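Local structure of putative regulatory protein SCO4313 (2OI8) at residues G147-D157 / P169-L177; G33-A41 / L53-I64. The protein probably binds cis-regulatory DNA as a TetR-family transcription regulator, working as a dimer of largely helical subunits. All coordinates share one frame; numbering follows the deposited sequence.

Interaction 1. Residues G147-D157 / P169-L177; sequences GTDGAFDAHLD and PSSALHRAL
Thr-148, in the loop leading to helix 151-158, meets Ser-171 in the first turn of helix 170-191, OG1 of Thr-148 lying 2.7 Å from OG of Ser-171 in a hydrogen bond that either could donate. A second serine bond closes the other flank: OG of Ser-170 donates to OD2 of Asp-157 over 2.8 Å, reaching that oxygen from above the carboxylate plane. Deeper in, rings and leucines take over. Phe-152 carries its ring anti to the backbone N (chi1 -172°), which brings its edge onto a face of His-174 in a T-shaped stack, the planes 89° apart and CD2 of Phe-152 over the centre of the imidazole. The same phenyl edge passes on to Leu-177, CE2 of Phe-152 lying 3.8 Å from CD1 of Leu-177. Leu-156 is a knob in the hole formed by Ser-170, Leu-173, His-174 and Leu-177, its CD2 3.6 Å from N of His-174. Replacing His-174 by an alanine would probably take away the face that the Phe-152 edge rests on, opening a gap beside that ring. Phe-152 also packs on Leu-205 of the second subunit, and His-174 on Ala-208 of that subunit. The arrangement is a steep crossing, 109° between the axes of segments 151-157 and 170-177, with one knob in its hole, in the all-helical C-terminal domain of a TetR-family protein.

Interaction 2. Residues G33-A41 / L53-I64; sequences GASALSLNA and LYRYFDGRDELI
The backbones come closest where CA of Leu-39, in the first turn of helix 39-45, lies 6.5 Å from CA of Arg-60, at the start of helix 60-84. The contact joins the predicted helix-turn-helix to the start of the following helix 60-84. Leu-39 buries the largest share of any residue here, and its two methyls part ways. CD1 of Leu-39 lies over one face of the Tyr-54 ring in a CH-pi contact, 3.7 Å from the ring centroid and 17° off the normal, and also touches the backbone of Phe-57 and Gly-59. CD2 of Leu-39 turns to CD1 of Leu-53, 3.6 Å away, and to CD2 of Leu-63, whose side chain runs antiparallel beside it. Leu-53 continues the apolar cluster to Ile-21 of helix 14-32. The anti setting of CG relative to the backbone N (chi1 165°) extends Leu-37 toward helix 60-84, where its CD2 meets CD1 of Ile-64. Arg-60 lies alongside the loop, its CD 3.2 Å from O of Leu-37 and NE near CA of Ser-35, while its NH1 pairs by charge alone with OD1 of Asp-61, which sits well out of the guanidinium plane. At the outer margin one water bridges the segments: it accepts from N of Asn-40 at 2.8 Å and lies 2.9 Å from OH of Tyr-54.

Interactions 1 and 2 lie on opposite sides of the chain's centre, with centres 41 Å apart and nearest atoms about 23 Å apart, and they share no helix. Both are partly buried, but interaction 1 buries the polar Ser-170 and Asp-153 along with its leucines and Phe-152, while in interaction 2 the buried residues are apolar and the water lies at the exposed edge. Interaction 1 belongs to the C-terminal domain, where two helices meet directly and serine hydroxyls bond across the joint. Interaction 2 lies in the predicted DNA-binding part, where loops and short helix ends gather around leucines. The second subunit comes within reach of five residues of interaction 1 and three of interaction 2.

Interaction 1. Residues G147-D157 / P169-L177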
loop_
_atom_site.group_PDB
_atom_site.type_symbol
_atom_site.label_atom_id
_atom_site.label_comp_id
_atom_site.label_asym_id
_atom_site.label_seq_id
_atom_site.Cartn_x
_atom_site.Cartn_y
_atom_site.Cartn_z
ATOM N N GLY A 147 14.350 29.520 -3.285
ATOM C CA GLY A 147 13.767 28.200 -3.653
ATOM C C GLY A 147 14.461 27.593 -4.864
ATOM O O GLY A 147 15.204 28.292 -5.574
ATOM N N THR A 148 14.227 26.294 -5.098
ATOM C CA THR A 148 14.768 25.609 -6.291
ATOM C C THR A 148 13.701 25.340 -7.355
ATOM O O THR A 148 12.593 24.903 -7.041
ATOM C CB THR A 148 15.506 24.278 -5.969
ATOM O OG1 THR A 148 15.904 24.257 -4.592
ATOM C CG2 THR A 148 16.750 24.121 -6.874
ATOM N N ASP A 149 14.081 25.603 -8.607
ATOM C CA ASP A 149 13.221 25.528 -9.797
ATOM C C ASP A 149 12.505 24.209 -10.019
ATOM O O ASP A 149 12.936 23.171 -9.505
ATOM C CB ASP A 149 14.043 25.858 -11.047
ATOM C CG ASP A 149 15.515 25.444 -10.922
ATOM O OD1 ASP A 149 15.839 24.469 -10.198
ATOM O OD2 ASP A 149 16.350 26.113 -11.565
ATOM N N GLY A 150 11.421 24.256 -10.797
ATOM C CA GLY A 150 10.593 23.075 -11.063
ATOM C C GLY A 150 9.126 23.322 -10.773
ATOM O O GLY A 150 8.774 23.979 -9.787
ATOM N N ALA A 151 8.267 22.763 -11.620
ATOM C CA ALA A 151 6.827 23.017 -11.565
ATOM C C ALA A 151 6.071 22.621 -10.271
ATOM O O ALA A 151 5.114 23.311 -9.886
ATOM C CB ALA A 151 6.148 22.399 -12.788
ATOM N N PHE A 152 6.472 21.535 -9.607
ATOM C CA PHE A 152 5.781 21.128 -8.379
ATOM C C PHE A 152 6.087 22.036 -7.193
ATOM O O PHE A 152 5.167 22.387 -6.427
ATOM C CB PHE A 152 6.057 19.666 -8.041
ATOM C CG PHE A 152 5.219 19.128 -6.901
ATOM C CD1 PHE A 152 3.827 19.316 -6.873
ATOM C CD2 PHE A 152 5.819 18.397 -5.860
ATOM C CE1 PHE A 152 3.049 18.798 -5.814
ATOM C CE2 PHE A 152 5.048 17.871 -4.794
ATOM C CZ PHE A 152 3.666 18.074 -4.776
ATOM N N ASP A 153 7.368 22.421 -7.052
ATOM C CA ASP A 153 7.804 23.425 -6.067
ATOM C C ASP A 153 6.944 24.694 -6.158
ATOM O O ASP A 153 6.452 25.192 -5.142
ATOM C CB ASP A 153 9.291 23.799 -6.237
ATOM C CG ASP A 153 10.210 22.577 -6.351
ATOM O OD1 ASP A 153 9.990 21.563 -5.655
ATOM O OD2 ASP A 153 11.174 22.639 -7.144
ATOM N N ALA A 154 6.754 25.205 -7.375
ATOM C CA ALA A 154 5.915 26.392 -7.597
ATOM C C ALA A 154 4.517 26.219 -7.004
ATOM O O ALA A 154 3.988 27.133 -6.359
ATOM C CB ALA A 154 5.812 26.704 -9.081
ATOM N N HIS A 155 3.929 25.049 -7.238
ATOM C CA HIS A 155 2.644 24.705 -6.658
ATOM C C HIS A 155 2.692 24.727 -5.130
ATOM O O HIS A 155 1.785 25.239 -4.480
ATOM C CB HIS A 155 2.235 23.327 -7.155
ATOM C CG HIS A 155 1.039 22.758 -6.464
ATOM N ND1 HIS A 155 -0.247 23.181 -6.729
ATOM C CD2 HIS A 155 0.931 21.776 -5.533
ATOM C CE1 HIS A 155 -1.094 22.480 -5.993
ATOM N NE2 HIS A 155 -0.404 21.629 -5.255
ATOM N N LEU A 156 3.765 24.180 -4.572
ATOM C CA LEU A 156 3.894 23.991 -3.128
ATOM C C LEU A 156 3.994 25.290 -2.326
ATOM O O LEU A 156 3.742 25.294 -1.114
ATOM C CB LEU A 156 5.114 23.116 -2.832
ATOM C CG LEU A 156 4.955 21.609 -2.595
ATOM C CD1 LEU A 156 3.767 21.027 -3.328
ATOM C CD2 LEU A 156 6.227 20.875 -2.974
ATOM N N ASP A 157 4.365 26.378 -2.996
ATOM C CA ASP A 157 4.522 27.681 -2.340
ATOM C C ASP A 157 3.182 28.228 -1.891
ATOM O O ASP A 157 3.087 28.909 -0.872
ATOM C CB ASP A 157 5.197 28.693 -3.277
ATOM C CG ASP A 157 6.702 28.536 -3.318
ATOM O OD1 ASP A 157 7.412 29.494 -2.916
ATOM O OD2 ASP A 157 7.186 27.455 -3.743
ATOM N N PRO A 169 12.396 26.371 1.909
ATOM C CA PRO A 169 12.045 26.570 0.500
ATOM C C PRO A 169 11.264 25.348 0.013
ATOM O O PRO A 169 11.559 24.213 0.417
ATOM C CB PRO A 169 13.418 26.680 -0.197
ATOM C CG PRO A 169 14.401 25.986 0.728
ATOM C CD PRO A 169 13.901 26.283 2.107
ATOM N N SER A 170 10.266 25.587 -0.831
ATOM C CA SER A 170 9.354 24.539 -1.226
ATOM C C SER A 170 10.045 23.312 -1.805
ATOM O O SER A 170 9.465 22.227 -1.795
ATOM C CB SER A 170 8.312 25.078 -2.198
ATOM O OG SER A 170 7.306 25.806 -1.504
ATOM N N SER A 171 11.280 23.462 -2.290
ATOM C CA SER A 171 12.048 22.309 -2.800
ATOM C C SER A 171 12.344 21.284 -1.709
ATOM O O SER A 171 12.377 20.075 -1.974
ATOM C CB SER A 171 13.338 22.741 -3.496
ATOM O OG SER A 171 14.039 23.702 -2.739
ATOM N N ALA A 172 12.532 21.777 -0.486
ATOM C CA ALA A 172 12.698 20.914 0.677
ATOM C C ALA A 172 11.410 20.164 0.968
ATOM O O ALA A 172 11.451 18.995 1.340
ATOM C CB ALA A 172 13.139 21.724 1.889
ATOM N N LEU A 173 10.263 20.819 0.792
ATOM C CA LEU A 173 8.979 20.132 1.001
ATOM C C LEU A 173 8.762 19.087 -0.090
ATOM O O LEU A 173 8.273 17.982 0.177
ATOM C CB LEU A 173 7.788 21.098 1.040
ATOM C CG LEU A 173 7.689 22.276 2.019
ATOM C CD1 LEU A 173 6.250 22.783 2.092
ATOM C CD2 LEU A 173 8.191 21.920 3.401
ATOM N N HIS A 174 9.131 19.448 -1.317
ATOM C CA HIS A 174 9.083 18.542 -2.458
ATOM C C HIS A 174 9.961 17.307 -2.207
ATOM O O HIS A 174 9.515 16.157 -2.368
ATOM C CB HIS A 174 9.549 19.278 -3.709
ATOM C CG HIS A 174 9.475 18.457 -4.960
ATOM N ND1 HIS A 174 9.213 17.103 -4.953
ATOM C CD2 HIS A 174 9.677 18.793 -6.256
ATOM C CE1 HIS A 174 9.244 16.642 -6.190
ATOM N NE2 HIS A 174 9.527 17.649 -6.998
ATOM N N ARG A 175 11.204 17.548 -1.800
ATOM C CA ARG A 175 12.081 16.458 -1.415
ATOM C C ARG A 175 11.471 15.577 -0.312
ATOM O O ARG A 175 11.499 14.353 -0.417
ATOM C CB ARG A 175 13.429 17.001 -0.981
ATOM C CG ARG A 175 14.381 15.918 -0.547
ATOM C CD ARG A 175 15.720 16.516 -0.259
ATOM N NE ARG A 175 16.298 17.055 -1.479
ATOM C CZ ARG A 175 17.580 16.928 -1.785
ATOM N NH1 ARG A 175 18.389 16.280 -0.947
ATOM N NH2 ARG A 175 18.051 17.432 -2.920
ATOM N N ALA A 176 10.917 16.188 0.737
ATOM C CA ALA A 176 10.262 15.425 1.823
ATOM C C ALA A 176 9.132 14.498 1.337
ATOM O O ALA A 176 9.039 13.331 1.726
ATOM C CB ALA A 176 9.749 16.369 2.907
ATOM N N LEU A 177 8.261 15.033 0.493
ATOM C CA LEU A 177 7.173 14.260 -0.105
ATOM C C LEU A 177 7.711 13.101 -0.955
ATOM O O LEU A 177 7.184 12.014 -0.886
ATOM C CB LEU A 177 6.266 15.189 -0.928
ATOM C CG LEU A 177 5.518 16.270 -0.136
ATOM C CD1 LEU A 177 4.801 17.194 -1.063
ATOM C CD2 LEU A 177 4.533 15.646 0.829
#

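Interaction 2. Residues G33-A41 / L53-I64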
loop_
_atom_site.group_PDB
_atom_site.type_symbol
_atom_site.label_atom_id
_atom_site.label_comp_id
_atom_site.label_asym_id
_atom_site.label_seq_id
_atom_site.Cartn_x
_atom_site.Cartn_y
_atom_site.Cartn_z
ATOM N N GLY A 33 -8.878 -9.605 9.821
ATOM C CA GLY A 33 -8.889 -8.327 9.115
ATOM C C GLY A 33 -9.725 -7.269 9.802
ATOM O O GLY A 33 -10.797 -7.551 10.348
ATOM N N ALA A 34 -9.229 -6.039 9.777
ATOM C CA ALA A 34 -10.004 -4.902 10.259
ATOM C C ALA A 34 -11.389 -4.990 9.627
ATOM O O ALA A 34 -11.552 -5.643 8.589
ATOM C CB ALA A 34 -9.317 -3.605 9.876
ATOM N N SER A 35 -12.397 -4.367 10.238
ATOM C CA SER A 35 -13.772 -4.367 9.651
ATOM C C SER A 35 -14.556 -5.603 10.082
ATOM O O SER A 35 -15.685 -5.483 10.564
ATOM C CB SER A 35 -13.757 -4.245 8.115
ATOM O OG SER A 35 -15.041 -3.946 7.583
ATOM N N ALA A 36 -13.949 -6.780 9.915
ATOM C CA ALA A 36 -14.421 -7.985 10.588
ATOM C C ALA A 36 -14.178 -7.833 12.080
ATOM O O ALA A 36 -14.713 -8.595 12.884
ATOM C CB ALA A 36 -13.709 -9.215 10.055
ATOM N N LEU A 37 -13.370 -6.840 12.444
ATOM C CA LEU A 37 -13.022 -6.568 13.846
ATOM C C LEU A 37 -14.237 -6.194 14.709
ATOM O O LEU A 37 -14.959 -5.257 14.390
ATOM C CB LEU A 37 -11.970 -5.457 13.881
ATOM C CG LEU A 37 -11.645 -4.705 15.170
ATOM C CD1 LEU A 37 -11.113 -5.641 16.267
ATOM C CD2 LEU A 37 -10.644 -3.620 14.849
ATOM N N SER A 38 -14.452 -6.913 15.810
ATOM C CA SER A 38 -15.671 -6.730 16.611
ATOM C C SER A 38 -15.487 -6.751 18.132
ATOM O O SER A 38 -14.952 -7.703 18.692
ATOM C CB SER A 38 -16.719 -7.775 16.219
ATOM O OG SER A 38 -16.431 -9.030 16.805
ATOM N N LEU A 39 -15.985 -5.709 18.790
ATOM C CA LEU A 39 -15.951 -5.593 20.241
ATOM C C LEU A 39 -16.602 -6.764 20.969
ATOM O O LEU A 39 -16.243 -7.065 22.110
ATOM C CB LEU A 39 -16.589 -4.288 20.691
ATOM C CG LEU A 39 -15.777 -3.026 20.424
ATOM C CD1 LEU A 39 -16.605 -1.805 20.738
ATOM C CD2 LEU A 39 -14.538 -3.024 21.281
ATOM N N ASN A 40 -17.544 -7.428 20.311
ATOM C CA ASN A 40 -18.198 -8.588 20.901
ATOM C C ASN A 40 -17.339 -9.829 21.011
ATOM O O ASN A 40 -17.471 -10.584 21.979
ATOM C CB ASN A 40 -19.454 -8.932 20.139
ATOM C CG ASN A 40 -20.674 -8.288 20.727
ATOM O OD1 ASN A 40 -21.772 -8.463 20.209
ATOM N ND2 ASN A 40 -20.501 -7.547 21.822
ATOM N N ALA A 41 -16.490 -10.052 20.011
ATOM C CA ALA A 41 -15.554 -11.160 20.038
ATOM C C ALA A 41 -14.492 -10.919 21.116
ATOM O O ALA A 41 -14.107 -11.842 21.838
ATOM C CB ALA A 41 -14.912 -11.344 18.686
ATOM N N LEU A 53 -17.294 -3.802 27.674
ATOM C CA LEU A 53 -16.314 -3.482 26.648
ATOM C C LEU A 53 -16.654 -2.153 25.983
ATOM O O LEU A 53 -15.751 -1.405 25.611
ATOM C CB LEU A 53 -16.266 -4.601 25.611
ATOM C CG LEU A 53 -14.932 -5.065 25.007
ATOM C CD1 LEU A 53 -13.994 -3.915 24.715
ATOM C CD2 LEU A 53 -14.224 -6.074 25.884
ATOM N N TYR A 54 -17.945 -1.842 25.857
ATOM C CA TYR A 54 -18.365 -0.531 25.327
ATOM C C TYR A 54 -18.166 0.626 26.312
ATOM O O TYR A 54 -18.081 1.781 25.901
ATOM C CB TYR A 54 -19.805 -0.569 24.790
ATOM C CG TYR A 54 -19.910 -1.290 23.466
ATOM C CD1 TYR A 54 -19.745 -2.677 23.402
ATOM C CD2 TYR A 54 -20.158 -0.588 22.269
ATOM C CE1 TYR A 54 -19.826 -3.354 22.197
ATOM C CE2 TYR A 54 -20.242 -1.261 21.045
ATOM C CZ TYR A 54 -20.074 -2.651 21.027
ATOM O OH TYR A 54 -20.131 -3.365 19.854
ATOM N N ARG A 55 -18.076 0.318 27.605
ATOM C CA ARG A 55 -17.694 1.326 28.590
ATOM C C ARG A 55 -16.182 1.662 28.525
ATOM O O ARG A 55 -15.724 2.575 29.206
ATOM C CB ARG A 55 -18.161 0.927 30.028
ATOM N N TYR A 56 -15.438 0.931 27.686
ATOM C CA TYR A 56 -14.058 1.280 27.294
ATOM C C TYR A 56 -13.897 1.884 25.889
ATOM O O TYR A 56 -13.016 2.707 25.666
ATOM C CB TYR A 56 -13.134 0.069 27.371
ATOM C CG TYR A 56 -12.767 -0.334 28.776
ATOM C CD1 TYR A 56 -11.743 0.306 29.457
ATOM C CD2 TYR A 56 -13.422 -1.382 29.395
ATOM C CE1 TYR A 56 -11.400 -0.075 30.761
ATOM C CE2 TYR A 56 -13.100 -1.774 30.659
ATOM C CZ TYR A 56 -12.100 -1.114 31.354
ATOM O OH TYR A 56 -11.800 -1.521 32.617
ATOM N N PHE A 57 -14.700 1.423 24.938
ATOM C CA PHE A 57 -14.716 1.987 23.586
ATOM C C PHE A 57 -16.148 2.012 23.117
ATOM O O PHE A 57 -16.759 0.962 22.907
ATOM C CB PHE A 57 -13.863 1.161 22.625
ATOM C CG PHE A 57 -12.391 1.264 22.901
ATOM C CD1 PHE A 57 -11.681 2.429 22.552
ATOM C CD2 PHE A 57 -11.707 0.209 23.539
ATOM C CE1 PHE A 57 -10.292 2.539 22.831
ATOM C CE2 PHE A 57 -10.326 0.303 23.806
ATOM C CZ PHE A 57 -9.618 1.481 23.448
ATOM N N ASP A 58 -16.698 3.207 22.975
ATOM C CA ASP A 58 -18.070 3.313 22.527
ATOM C C ASP A 58 -18.140 3.030 21.024
ATOM O O ASP A 58 -18.340 3.944 20.230
ATOM C CB ASP A 58 -18.656 4.681 22.871
ATOM C CG ASP A 58 -20.110 4.801 22.463
ATOM O OD1 ASP A 58 -20.721 3.739 22.174
ATOM O OD2 ASP A 58 -20.643 5.941 22.408
ATOM N N GLY A 59 -17.939 1.769 20.642
ATOM C CA GLY A 59 -18.086 1.350 19.252
ATOM C C GLY A 59 -16.784 1.074 18.548
ATOM O O GLY A 59 -15.736 1.611 18.917
ATOM N N ARG A 60 -16.879 0.257 17.503
ATOM C CA ARG A 60 -15.749 -0.178 16.717
ATOM C C ARG A 60 -14.894 0.963 16.149
ATOM O O ARG A 60 -13.676 0.817 16.005
ATOM C CB ARG A 60 -16.227 -1.114 15.590
ATOM C CG ARG A 60 -15.147 -1.500 14.524
ATOM C CD ARG A 60 -15.771 -2.325 13.396
ATOM N NE ARG A 60 -15.437 -1.859 12.037
ATOM C CZ ARG A 60 -16.044 -0.835 11.438
ATOM N NH1 ARG A 60 -16.974 -0.148 12.079
ATOM N NH2 ARG A 60 -15.726 -0.475 10.211
ATOM N N ASP A 61 -15.516 2.086 15.804
ATOM C CA ASP A 61 -14.751 3.164 15.162
ATOM C C ASP A 61 -13.863 3.862 16.166
ATOM O O ASP A 61 -12.736 4.212 15.842
ATOM C CB ASP A 61 -15.656 4.175 14.453
ATOM C CG ASP A 61 -16.277 3.620 13.164
ATOM O OD1 ASP A 61 -15.759 2.622 12.606
ATOM O OD2 ASP A 61 -17.304 4.192 12.728
ATOM N N GLU A 62 -14.376 4.041 17.379
ATOM C CA GLU A 62 -13.581 4.531 18.506
ATOM C C GLU A 62 -12.346 3.671 18.779
ATOM O O GLU A 62 -11.271 4.194 19.085
ATOM C CB GLU A 62 -14.424 4.583 19.773
ATOM C CG GLU A 62 -15.245 5.834 19.918
ATOM C CD GLU A 62 -15.582 6.127 21.367
ATOM O OE1 GLU A 62 -14.898 5.591 22.288
ATOM O OE2 GLU A 62 -16.535 6.910 21.579
ATOM N N LEU A 63 -12.513 2.356 18.677
ATOM C CA LEU A 63 -11.414 1.454 18.853
ATOM C C LEU A 63 -10.462 1.586 17.681
ATOM O O LEU A 63 -9.260 1.702 17.889
ATOM C CB LEU A 63 -11.899 0.019 18.990
ATOM C CG LEU A 63 -10.766 -1.012 19.085
ATOM C CD1 LEU A 63 -9.796 -0.775 20.275
ATOM C CD2 LEU A 63 -11.361 -2.403 19.159
ATOM N N ILE A 64 -10.993 1.584 16.453
ATOM C CA ILE A 64 -10.146 1.698 15.271
ATOM C C ILE A 64 -9.345 2.986 15.401
ATOM O O ILE A 64 -8.099 2.974 15.300
ATOM C CB ILE A 64 -10.959 1.771 13.951
ATOM C CG1 ILE A 64 -11.736 0.473 13.644
ATOM C CG2 ILE A 64 -10.058 2.218 12.785
ATOM C CD1 ILE A 64 -10.881 -0.703 13.383
HETATM O O HOH W 1 -19.333 -5.941 18.696
#